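Local structure of ammonium transporter (Kuenenia stuttgartiensis, 6EU6) at residues 15-20 and 100-105; 169-174 and 218-223; 211-216 and 268-273; 276-281 and 323-328. The protein probably senses ammonium at the membrane as the Amt-like part of an ammonium sensor histidine kinase. All blocks are in the same frame, centred on the assembly; numbering follows the deposited sequence.

How the interactions relate
Interactions 1, 2 and 4 line up along the core of the subunit, with centres about 9 Å apart from 1 to 2 and again from 2 to 4. Phe103 and Phe223 stack between interactions 1 and 2, consistent with the phenylalanine gate of Amt proteins, and the Phe103 side chain is about 5 Å from a bound MES. Interactions 2 and 4 share what is probably the histidine pair of the family, with His171 ND1 3.0 Å from His326 ND1, a probable hydrogen bond. Interaction 3 lies farther along helices 206-226 and 266-280, its centre about 12 Å from that of interaction 4; like interactions 1 and 2, it also touches the third subunit.

Interaction 1 (15-20 and 100-105); sequences MAACMV and QMVFAS
Val20 and Val102 join two nearly parallel membrane helices of the Amt fold, 2-34 and 93-114, next to aromatic residues that probably correspond to the phenylalanine gate of the family. The axes of the two short segments approach to 9.0 Å and cross at 17°, and no hydrogen bond joins them. Both valines point toward the other helix. On Val102 the methyl CG2 does most of the touching: it stands between the backbone N and the carbonyl carbon, and from there reaches Val20 CG1 at 3.5 Å. The same methyl lies 3.6 Å from Ala17 O and 4.1 Å from Ala17 CB, so it settles against one turn of helix 2-34, between Ala17 and Val20. The two branches of Val20 divide the work. CG1, anti to its own backbone N (chi1 175°), faces Val102, while CG2 turns to the ring of Phe103. That ring is stacked on Phe223 of helix 206-226, and Val20 packs on Phe223 as well, which places the valine beside this presumed gate. Val20 CG2 comes up near the plane of the Phe103 ring, at its edge, 4.2 Å from Phe103 CE1.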
loop_
_atom_site.group_PDB
_atom_site.type_symbol
_atom_site.label_atom_id
_atom_site.label_comp_id
_atom_site.label_asym_id
_atom_site.label_seq_id
_atom_site.Cartn_x
_atom_site.Cartn_y
_atom_site.Cartn_z
ATOM N N MET A 15 -10.975 7.240 -4.032
ATOM C CA MET A 15 -9.587 6.721 -4.098
ATOM C C MET A 15 -8.696 7.371 -3.011
ATOM O O MET A 15 -7.950 6.697 -2.287
ATOM C CB MET A 15 -8.970 6.933 -5.482
ATOM C CG MET A 15 -8.996 5.726 -6.418
ATOM S SD MET A 15 -8.112 4.251 -5.661
ATOM C CE MET A 15 -6.821 4.719 -4.525
ATOM N N ALA A 16 -8.761 8.688 -2.922
ATOM C CA ALA A 16 -8.043 9.433 -1.891
ATOM C C ALA A 16 -8.441 8.965 -0.534
ATOM O O ALA A 16 -7.595 8.839 0.339
ATOM C CB ALA A 16 -8.307 10.922 -2.051
ATOM N N ALA A 17 -9.721 8.704 -0.324
ATOM C CA ALA A 17 -10.147 8.264 0.971
ATOM C C ALA A 17 -9.506 6.906 1.345
ATOM O O ALA A 17 -9.114 6.647 2.504
ATOM C CB ALA A 17 -11.658 8.183 1.050
ATOM N N CYS A 18 -9.441 6.037 0.385
ATOM C CA CYS A 18 -8.823 4.754 0.605
ATOM C C CYS A 18 -7.318 4.943 0.906
ATOM O O CYS A 18 -6.748 4.225 1.735
ATOM C CB CYS A 18 -8.985 3.834 -0.599
ATOM S SG CYS A 18 -10.695 3.353 -0.927
ATOM N N MET A 19 -6.671 5.899 0.248
ATOM C CA MET A 19 -5.255 6.139 0.552
ATOM C C MET A 19 -5.110 6.625 2.003
ATOM O O MET A 19 -4.166 6.283 2.726
ATOM C CB MET A 19 -4.652 7.164 -0.428
ATOM C CG MET A 19 -4.640 6.730 -1.845
ATOM S SD MET A 19 -4.253 7.985 -3.055
ATOM C CE MET A 19 -2.519 8.325 -2.651
ATOM N N VAL A 20 -6.004 7.501 2.410
ATOM C CA VAL A 20 -6.026 7.965 3.812
ATOM C C VAL A 20 -6.347 6.863 4.810
ATOM O O VAL A 20 -5.762 6.771 5.911
ATOM C CB VAL A 20 -7.039 9.126 3.983
ATOM C CG1 VAL A 20 -7.145 9.530 5.457
ATOM C CG2 VAL A 20 -6.585 10.324 3.124
ATOM N N GLN A 100 -14.496 12.040 4.875
ATOM C CA GLN A 100 -14.441 12.740 6.126
ATOM C C GLN A 100 -14.352 11.723 7.269
ATOM O O GLN A 100 -13.782 12.038 8.273
ATOM C CB GLN A 100 -15.669 13.651 6.301
ATOM C CG GLN A 100 -15.787 14.783 5.273
ATOM C CD GLN A 100 -14.615 15.768 5.382
ATOM O OE1 GLN A 100 -14.045 15.932 6.428
ATOM N NE2 GLN A 100 -14.232 16.371 4.269
ATOM N N MET A 101 -14.904 10.497 7.132
ATOM C CA MET A 101 -14.734 9.504 8.173
ATOM C C MET A 101 -13.262 9.154 8.388
ATOM O O MET A 101 -12.799 9.037 9.518
ATOM C CB MET A 101 -15.544 8.217 7.854
ATOM C CG MET A 101 -15.428 7.131 8.900
ATOM S SD MET A 101 -16.429 5.678 8.427
ATOM C CE MET A 101 -18.002 6.402 8.849
ATOM N N VAL A 102 -12.533 8.932 7.289
ATOM C CA VAL A 102 -11.143 8.570 7.470
ATOM C C VAL A 102 -10.314 9.779 8.001
ATOM O O VAL A 102 -9.312 9.591 8.676
ATOM C CB VAL A 102 -10.527 7.897 6.219
ATOM C CG1 VAL A 102 -11.273 6.590 5.925
ATOM C CG2 VAL A 102 -10.546 8.775 4.996
ATOM N N PHE A 103 -10.692 11.014 7.649
ATOM C CA PHE A 103 -10.137 12.189 8.378
ATOM C C PHE A 103 -10.327 12.096 9.898
ATOM O O PHE A 103 -9.405 12.296 10.678
ATOM C CB PHE A 103 -10.722 13.496 7.787
ATOM C CG PHE A 103 -9.968 14.023 6.606
ATOM C CD1 PHE A 103 -9.442 13.168 5.661
ATOM C CD2 PHE A 103 -9.850 15.373 6.405
ATOM C CE1 PHE A 103 -8.746 13.645 4.575
ATOM C CE2 PHE A 103 -9.095 15.856 5.350
ATOM C CZ PHE A 103 -8.574 14.998 4.419
ATOM N N ALA A 104 -11.537 11.748 10.332
ATOM C CA ALA A 104 -11.820 11.633 11.742
ATOM C C ALA A 104 -10.960 10.517 12.358
ATOM O O ALA A 104 -10.458 10.698 13.462
ATOM C CB ALA A 104 -13.310 11.353 12.029
ATOM N N SER A 105 -10.798 9.385 11.656
ATOM C CA SER A 105 -9.972 8.343 12.155
ATOM C C SER A 105 -8.514 8.769 12.325
ATOM O O SER A 105 -7.798 8.211 13.196
ATOM C CB SER A 105 -10.051 7.133 11.233
ATOM O OG SER A 105 -11.404 6.648 11.253
#

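Interaction 2 (169-174 and 218-223); sequences VVHSIG and FGWFGF
His171 and Val170 of helix 167-185 meet Trp220 and Phe223 of helix 206-226 at the centre of the subunit, at what is probably the twin-histidine site of the Amt family. The segments themselves lie far apart, their axes no closer than 14.4 Å, so the side chains alone bridge the distance. The aromatic part of the contact is a cluster of His171, Trp220 and Phe223. His171 CG, anti to the carbonyl carbon (chi1 -71°), carries the imidazole toward the other two rings. His171 CE1 lies 3.4 Å from Trp220 CZ2, near the plane of the indole and at its edge, and the imidazole is inclined to the six-membered ring by 39°. His171 NE2 lies 3.7 Å from Phe223 CE1, with the planes at 41°; both pairs meet obliquely. The two rings of helix 206-226 also meet each other, since Trp220 NE1 stands over one face of Phe223, toward its rim. The aliphatic part comes from Val170, whose CG1 approaches the edge of the Phe223 ring, 3.8 Å from Phe223 CZ, and also covers the centre of one face of the His171 ring. Through ND1 the imidazole reaches helix 322-340, where it is hydrogen-bonded to His326 ND1. A leucine in place of Trp220 would remove the indole edge beside His171 CE1 and is likely to leave the imidazole less restrained on that side. Val170 over one face and the two aromatic neighbours probably limit the tilt of His171 while its ND1 engages the partner histidine, consistent with the apolar, histidine-lined passage of Amt proteins.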
loop_
_atom_site.group_PDB
_atom_site.type_symbol
_atom_site.label_atom_id
_atom_site.label_comp_id
_atom_site.label_asym_id
_atom_site.label_seq_id
_atom_site.Cartn_x
_atom_site.Cartn_y
_atom_site.Cartn_z
ATOM N N VAL A 169 -7.590 21.237 11.912
ATOM C CA VAL A 169 -8.847 20.513 12.134
ATOM C C VAL A 169 -8.578 19.025 12.472
ATOM O O VAL A 169 -9.202 18.460 13.381
ATOM C CB VAL A 169 -9.737 20.638 10.911
ATOM C CG1 VAL A 169 -11.024 19.768 11.052
ATOM C CG2 VAL A 169 -10.191 22.078 10.760
ATOM N N VAL A 170 -7.631 18.412 11.765
ATOM C CA VAL A 170 -7.205 17.054 12.053
ATOM C C VAL A 170 -6.013 17.020 13.023
ATOM O O VAL A 170 -6.067 16.428 14.092
ATOM C CB VAL A 170 -6.925 16.300 10.739
ATOM C CG1 VAL A 170 -6.370 14.885 11.019
ATOM C CG2 VAL A 170 -8.255 16.149 9.956
ATOM N N HIS A 171 -4.891 17.610 12.628
ATOM C CA HIS A 171 -3.650 17.299 13.233
ATOM C C HIS A 171 -3.475 18.024 14.562
ATOM O O HIS A 171 -3.180 17.418 15.567
ATOM C CB HIS A 171 -2.576 17.611 12.185
ATOM C CG HIS A 171 -2.605 16.606 11.067
ATOM N ND1 HIS A 171 -2.281 15.282 11.249
ATOM C CD2 HIS A 171 -2.920 16.739 9.765
ATOM C CE1 HIS A 171 -2.396 14.641 10.108
ATOM N NE2 HIS A 171 -2.825 15.493 9.201
ATOM N N SER A 172 -3.618 19.343 14.588
ATOM C CA SER A 172 -3.495 20.044 15.912
ATOM C C SER A 172 -4.552 19.601 16.885
ATOM O O SER A 172 -4.266 19.319 18.078
ATOM C CB SER A 172 -3.452 21.557 15.767
ATOM O OG SER A 172 -2.273 21.905 15.072
ATOM N N ILE A 173 -5.773 19.461 16.408
ATOM C CA ILE A 173 -6.831 18.988 17.295
ATOM C C ILE A 173 -6.499 17.649 17.926
ATOM O O ILE A 173 -6.610 17.466 19.138
ATOM C CB ILE A 173 -8.159 18.909 16.510
ATOM C CG1 ILE A 173 -8.679 20.346 16.267
ATOM C CG2 ILE A 173 -9.204 18.067 17.258
ATOM C CD1 ILE A 173 -9.341 21.025 17.489
ATOM N N GLY A 174 -6.125 16.669 17.100
ATOM C CA GLY A 174 -5.700 15.393 17.630
ATOM C C GLY A 174 -4.456 15.472 18.499
ATOM O O GLY A 174 -4.377 14.774 19.511
ATOM N N PHE A 218 2.747 8.596 1.542
ATOM C CA PHE A 218 1.858 8.129 0.495
ATOM C C PHE A 218 0.427 8.475 0.781
ATOM O O PHE A 218 -0.226 9.077 -0.025
ATOM C CB PHE A 218 1.965 6.628 0.379
ATOM C CG PHE A 218 0.990 6.031 -0.536
ATOM C CD1 PHE A 218 1.264 5.944 -1.904
ATOM C CD2 PHE A 218 -0.151 5.467 -0.050
ATOM C CE1 PHE A 218 0.369 5.338 -2.764
ATOM C CE2 PHE A 218 -1.108 4.900 -0.899
ATOM C CZ PHE A 218 -0.845 4.830 -2.270
ATOM N N GLY A 219 -0.060 8.101 1.939
ATOM C CA GLY A 219 -1.408 8.506 2.331
ATOM C C GLY A 219 -1.709 9.987 2.309
ATOM O O GLY A 219 -2.837 10.395 1.964
ATOM N N TRP A 220 -0.720 10.800 2.684
ATOM C CA TRP A 220 -0.896 12.277 2.694
ATOM C C TRP A 220 -1.158 12.815 1.304
ATOM O O TRP A 220 -1.792 13.859 1.161
ATOM C CB TRP A 220 0.315 13.012 3.360
ATOM C CG TRP A 220 -0.029 13.501 4.681
ATOM C CD1 TRP A 220 -1.014 14.405 4.974
ATOM C CD2 TRP A 220 0.596 13.170 5.933
ATOM N NE1 TRP A 220 -1.047 14.630 6.355
ATOM C CE2 TRP A 220 -0.056 13.922 6.951
ATOM C CE3 TRP A 220 1.684 12.395 6.287
ATOM C CZ2 TRP A 220 0.305 13.853 8.273
ATOM C CZ3 TRP A 220 2.036 12.323 7.620
ATOM C CH2 TRP A 220 1.333 13.052 8.594
ATOM N N PHE A 221 -0.696 12.094 0.259
ATOM C CA PHE A 221 -1.066 12.441 -1.093
ATOM C C PHE A 221 -2.575 12.454 -1.312
ATOM O O PHE A 221 -3.136 13.406 -1.969
ATOM C CB PHE A 221 -0.395 11.530 -2.156
ATOM C CG PHE A 221 1.120 11.654 -2.233
ATOM C CD1 PHE A 221 1.772 12.869 -2.001
ATOM C CD2 PHE A 221 1.899 10.544 -2.508
ATOM C CE1 PHE A 221 3.152 12.948 -2.079
ATOM C CE2 PHE A 221 3.283 10.629 -2.553
ATOM C CZ PHE A 221 3.889 11.842 -2.354
ATOM N N GLY A 222 -3.245 11.428 -0.764
ATOM C CA GLY A 222 -4.703 11.389 -0.812
ATOM C C GLY A 222 -5.323 12.421 0.122
ATOM O O GLY A 222 -6.336 13.049 -0.165
ATOM N N PHE A 223 -4.728 12.545 1.289
ATOM C CA PHE A 223 -5.228 13.510 2.294
ATOM C C PHE A 223 -5.321 14.902 1.718
ATOM O O PHE A 223 -6.400 15.549 1.753
ATOM C CB PHE A 223 -4.276 13.416 3.481
ATOM C CG PHE A 223 -4.880 13.767 4.785
ATOM C CD1 PHE A 223 -4.848 15.104 5.207
ATOM C CD2 PHE A 223 -5.251 12.803 5.663
ATOM C CE1 PHE A 223 -5.356 15.433 6.463
ATOM C CE2 PHE A 223 -5.834 13.130 6.889
ATOM C CZ PHE A 223 -5.893 14.459 7.259
#

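Interaction 3 (211-216 and 268-273); sequences LGTFFL and SLFTAI
Thr213 stands toward Phe270 and Ile273 where helices 206-226 and 266-280 of the largely helical Amt fold come together, with the CA atoms of Thr213 and Phe270 6.9 Å apart. This one threonine carries the share of segment 211-216 in the contact, and its two branches pack unequally. The tight side is the hydroxyl: Thr213 OG1 lies 3.4 Å from Phe270 CD1, approaching the ring obliquely. No hydrogen bond crosses between the segments. The oxygen, placed anti to the carbonyl carbon (chi1 -60°), is instead hydrogen-bonded to Ala209 O one turn back on its own helix, so its polar need is met while its flank rests against the phenyl ring. Tyr30 of helix 2-34 packs on both Thr213 and Phe270, and Leu48 of the third subunit packs on Phe270, which puts this side close to the subunit interface. The looser side is the methyl. All three touching residues are buried, so the difference is one of closeness rather than of solvent access. The side chains of Thr213 and Ile273 cross at about a right angle, and there the segments meet through one pair of methyls, Thr213 CG2 and Ile273 CG2, at 4.1 Å.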
loop_
_atom_site.group_PDB
_atom_site.type_symbol
_atom_site.label_atom_id
_atom_site.label_comp_id
_atom_site.label_asym_id
_atom_site.label_seq_id
_atom_site.Cartn_x
_atom_site.Cartn_y
_atom_site.Cartn_z
ATOM N N LEU A 211 9.168 2.294 7.305
ATOM C CA LEU A 211 8.063 1.859 6.457
ATOM C C LEU A 211 6.791 2.689 6.827
ATOM O O LEU A 211 6.035 3.099 5.924
ATOM C CB LEU A 211 7.810 0.357 6.550
ATOM C CG LEU A 211 8.964 -0.558 6.094
ATOM C CD1 LEU A 211 8.597 -2.055 6.173
ATOM C CD2 LEU A 211 9.474 -0.241 4.712
ATOM N N GLY A 212 6.613 2.967 8.120
ATOM C CA GLY A 212 5.520 3.796 8.590
ATOM C C GLY A 212 5.542 5.188 7.969
ATOM O O GLY A 212 4.540 5.660 7.456
ATOM N N THR A 213 6.729 5.788 7.919
ATOM C CA THR A 213 6.856 7.126 7.349
ATOM C C THR A 213 6.460 7.092 5.890
ATOM O O THR A 213 5.723 7.928 5.431
ATOM C CB THR A 213 8.331 7.612 7.545
ATOM O OG1 THR A 213 8.626 7.633 8.952
ATOM C CG2 THR A 213 8.541 8.920 6.959
ATOM N N PHE A 214 6.951 6.112 5.121
ATOM C CA PHE A 214 6.555 6.021 3.722
ATOM C C PHE A 214 5.059 5.850 3.499
ATOM O O PHE A 214 4.468 6.456 2.590
ATOM C CB PHE A 214 7.313 4.920 3.003
ATOM C CG PHE A 214 8.685 5.298 2.519
ATOM C CD1 PHE A 214 8.873 6.256 1.516
ATOM C CD2 PHE A 214 9.805 4.605 3.001
ATOM C CE1 PHE A 214 10.189 6.542 1.045
ATOM C CE2 PHE A 214 11.107 4.903 2.510
ATOM C CZ PHE A 214 11.239 5.842 1.512
ATOM N N PHE A 215 4.401 5.009 4.312
ATOM C CA PHE A 215 2.982 4.849 4.194
ATOM C C PHE A 215 2.238 6.132 4.483
ATOM O O PHE A 215 1.213 6.445 3.862
ATOM C CB PHE A 215 2.414 3.851 5.216
ATOM C CG PHE A 215 2.592 2.448 4.828
ATOM C CD1 PHE A 215 1.964 1.960 3.707
ATOM C CD2 PHE A 215 3.327 1.577 5.651
ATOM C CE1 PHE A 215 2.123 0.614 3.357
ATOM C CE2 PHE A 215 3.510 0.265 5.296
ATOM C CZ PHE A 215 2.935 -0.202 4.122
ATOM N N LEU A 216 2.704 6.832 5.517
ATOM C CA LEU A 216 2.059 8.080 5.906
ATOM C C LEU A 216 2.171 9.100 4.810
ATOM O O LEU A 216 1.202 9.806 4.487
ATOM C CB LEU A 216 2.635 8.600 7.218
ATOM C CG LEU A 216 2.230 7.755 8.470
ATOM C CD1 LEU A 216 3.008 8.231 9.706
ATOM C CD2 LEU A 216 0.762 7.858 8.755
ATOM N N SER A 268 14.359 12.014 15.138
ATOM C CA SER A 268 14.156 13.427 14.828
ATOM C C SER A 268 14.002 13.628 13.354
ATOM O O SER A 268 13.319 14.556 12.947
ATOM C CB SER A 268 15.304 14.285 15.376
ATOM O OG SER A 268 15.161 14.282 16.767
ATOM N N LEU A 269 14.676 12.811 12.526
ATOM C CA LEU A 269 14.494 12.930 11.087
ATOM C C LEU A 269 13.040 12.590 10.710
ATOM O O LEU A 269 12.408 13.280 9.904
ATOM C CB LEU A 269 15.447 12.002 10.360
ATOM C CG LEU A 269 15.210 11.876 8.863
ATOM C CD1 LEU A 269 15.572 13.162 8.171
ATOM C CD2 LEU A 269 16.046 10.733 8.311
ATOM N N PHE A 270 12.497 11.520 11.300
ATOM C CA PHE A 270 11.092 11.171 11.030
ATOM C C PHE A 270 10.167 12.244 11.498
ATOM O O PHE A 270 9.243 12.664 10.777
ATOM C CB PHE A 270 10.655 9.874 11.780
ATOM C CG PHE A 270 11.452 8.617 11.423
ATOM C CD1 PHE A 270 11.740 8.293 10.150
ATOM C CD2 PHE A 270 11.803 7.727 12.396
ATOM C CE1 PHE A 270 12.470 7.164 9.805
ATOM C CE2 PHE A 270 12.525 6.590 12.076
ATOM C CZ PHE A 270 12.825 6.299 10.770
ATOM N N THR A 271 10.405 12.733 12.720
ATOM C CA THR A 271 9.579 13.827 13.266
ATOM C C THR A 271 9.490 14.970 12.271
ATOM O O THR A 271 8.448 15.531 12.048
ATOM C CB THR A 271 10.129 14.298 14.630
ATOM O OG1 THR A 271 10.053 13.222 15.529
ATOM C CG2 THR A 271 9.346 15.467 15.198
ATOM N N ALA A 272 10.628 15.371 11.721
ATOM C CA ALA A 272 10.634 16.497 10.876
ATOM C C ALA A 272 9.841 16.263 9.557
ATOM O O ALA A 272 9.147 17.158 9.094
ATOM C CB ALA A 272 12.070 16.893 10.604
ATOM N N ILE A 273 10.026 15.066 8.938
ATOM C CA ILE A 273 9.335 14.703 7.736
ATOM C C ILE A 273 7.831 14.768 7.971
ATOM O O ILE A 273 7.116 15.417 7.227
ATOM C CB ILE A 273 9.795 13.311 7.233
ATOM C CG1 ILE A 273 11.250 13.467 6.748
ATOM C CG2 ILE A 273 8.877 12.886 6.111
ATOM C CD1 ILE A 273 11.962 12.163 6.510
#

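Interaction 4 (276-281 and 323-328); sequences GLVAIT and IAVHGV
Val278 of helix 266-280 presses its branched side chain against Val325 and His326 of helix 322-340, His326 being one of the histidines of the presumed twin-histidine site of the Amt family. With CG1 anti to the backbone N (chi1 164°) and CG2 beside that N, the two methyls straddle the carbonyl oxygen of Val325: CG1 and CG2 of Val278 each lie 3.6 Å from Val325 O. Val278 CG2 also serves the side chains beyond, 3.9 Å from Val325 CG1, and the side chains of the two valines cross at about a right angle. The same CG2 is 3.9 Å from His326 ND1, approaching the imidazole obliquely. The side chain of His326 sets out away from helix 266-280, yet with CG beside the backbone N (chi1 -57°) the ring puts its ND1 within contact of Val278. One face of that ring is covered at its centre by the neighbouring Val325 CG1. Segment 323-328 includes a wider pi-type turn, in which Val328 N bonds to Ile323 O. On the other segment Thr281 OG1 donates to Leu277 O at 2.9 Å, from a position 31° out of the carbonyl plane. Replacing Val278 by an alanine would take away both methyls and would probably open a gap beside Val325 O and the His326 ring. Since His326 ND1 is hydrogen-bonded to His171 ND1, and Val278 also packs on His171, the valine sets a hydrocarbon wall beside the paired nitrogens, and the contact depends on shape rather than on polar bonds between its segments.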
loop_
_atom_site.group_PDB
_atom_site.type_symbol
_atom_site.label_atom_id
_atom_site.label_comp_id
_atom_site.label_asym_id
_atom_site.label_seq_id
_atom_site.Cartn_x
_atom_site.Cartn_y
_atom_site.Cartn_z
ATOM N N GLY A 276 6.493 18.291 8.471
ATOM C CA GLY A 276 6.330 18.992 7.226
ATOM C C GLY A 276 5.113 18.612 6.434
ATOM O O GLY A 276 4.479 19.498 5.855
ATOM N N LEU A 277 4.797 17.303 6.428
ATOM C CA LEU A 277 3.572 16.835 5.897
ATOM C C LEU A 277 2.351 17.485 6.563
ATOM O O LEU A 277 1.453 17.949 5.878
ATOM C CB LEU A 277 3.524 15.327 5.871
ATOM C CG LEU A 277 4.480 14.703 4.800
ATOM C CD1 LEU A 277 4.875 13.269 5.146
ATOM C CD2 LEU A 277 3.914 14.766 3.382
ATOM N N VAL A 278 2.353 17.503 7.864
ATOM C CA VAL A 278 1.251 18.087 8.635
ATOM C C VAL A 278 1.113 19.555 8.226
ATOM O O VAL A 278 0.037 20.001 7.854
ATOM C CB VAL A 278 1.463 17.925 10.137
ATOM C CG1 VAL A 278 0.527 18.865 10.903
ATOM C CG2 VAL A 278 1.221 16.461 10.580
ATOM N N ALA A 279 2.232 20.266 8.137
ATOM C CA ALA A 279 2.168 21.687 7.875
ATOM C C ALA A 279 1.622 22.023 6.519
ATOM O O ALA A 279 0.761 22.941 6.369
ATOM C CB ALA A 279 3.523 22.335 8.072
ATOM N N ILE A 280 2.057 21.257 5.509
ATOM C CA ILE A 280 1.631 21.529 4.143
ATOM C C ILE A 280 0.155 21.182 3.906
ATOM O O ILE A 280 -0.455 21.677 2.982
ATOM C CB ILE A 280 2.546 20.871 3.114
ATOM C CG1 ILE A 280 2.410 21.556 1.789
ATOM C CG2 ILE A 280 2.191 19.374 2.936
ATOM C CD1 ILE A 280 2.946 22.969 1.773
ATOM N N THR A 281 -0.424 20.414 4.823
ATOM C CA THR A 281 -1.822 20.064 4.794
ATOM C C THR A 281 -2.716 21.298 4.893
ATOM O O THR A 281 -3.912 21.262 4.507
ATOM C CB THR A 281 -2.119 19.025 5.944
ATOM O OG1 THR A 281 -1.451 17.778 5.604
ATOM C CG2 THR A 281 -3.441 18.626 6.011
ATOM N N ILE A 323 2.902 15.106 19.616
ATOM C CA ILE A 323 2.536 16.510 19.943
ATOM C C ILE A 323 3.321 17.447 19.049
ATOM O O ILE A 323 2.780 18.311 18.400
ATOM C CB ILE A 323 2.827 16.831 21.407
ATOM C CG1 ILE A 323 1.997 15.912 22.313
ATOM C CG2 ILE A 323 2.513 18.302 21.634
ATOM C CD1 ILE A 323 2.543 15.869 23.767
ATOM N N ALA A 324 4.607 17.196 18.939
ATOM C CA ALA A 324 5.413 17.970 17.992
ATOM C C ALA A 324 4.995 17.842 16.550
ATOM O O ALA A 324 4.945 18.860 15.844
ATOM C CB ALA A 324 6.865 17.574 18.126
ATOM N N VAL A 325 4.653 16.617 16.066
ATOM C CA VAL A 325 4.393 16.418 14.651
ATOM C C VAL A 325 3.034 17.083 14.341
ATOM O O VAL A 325 2.897 17.948 13.451
ATOM C CB VAL A 325 4.371 14.925 14.286
ATOM C CG1 VAL A 325 3.707 14.679 12.952
ATOM C CG2 VAL A 325 5.793 14.360 14.329
ATOM N N HIS A 326 2.023 16.629 15.072
ATOM C CA HIS A 326 0.648 16.990 14.782
ATOM C C HIS A 326 0.197 18.359 15.422
ATOM O O HIS A 326 -0.432 19.146 14.759
ATOM C CB HIS A 326 -0.295 15.859 15.202
ATOM C CG HIS A 326 0.002 14.531 14.568
ATOM N ND1 HIS A 326 -0.446 14.186 13.320
ATOM C CD2 HIS A 326 0.718 13.472 15.013
ATOM C CE1 HIS A 326 -0.015 12.967 13.018
ATOM N NE2 HIS A 326 0.729 12.533 14.020
ATOM N N GLY A 327 0.495 18.556 16.669
ATOM C CA GLY A 327 0.114 19.784 17.378
ATOM C C GLY A 327 0.938 20.959 16.826
ATOM O O GLY A 327 0.403 21.843 16.198
ATOM N N VAL A 328 2.241 20.899 16.993
ATOM C CA VAL A 328 3.085 22.022 16.588
ATOM C C VAL A 328 3.187 22.159 15.075
ATOM O O VAL A 328 3.046 23.246 14.504
ATOM C CB VAL A 328 4.477 21.964 17.243
ATOM C CG1 VAL A 328 5.367 23.138 16.755
ATOM C CG2 VAL A 328 4.353 21.947 18.746
#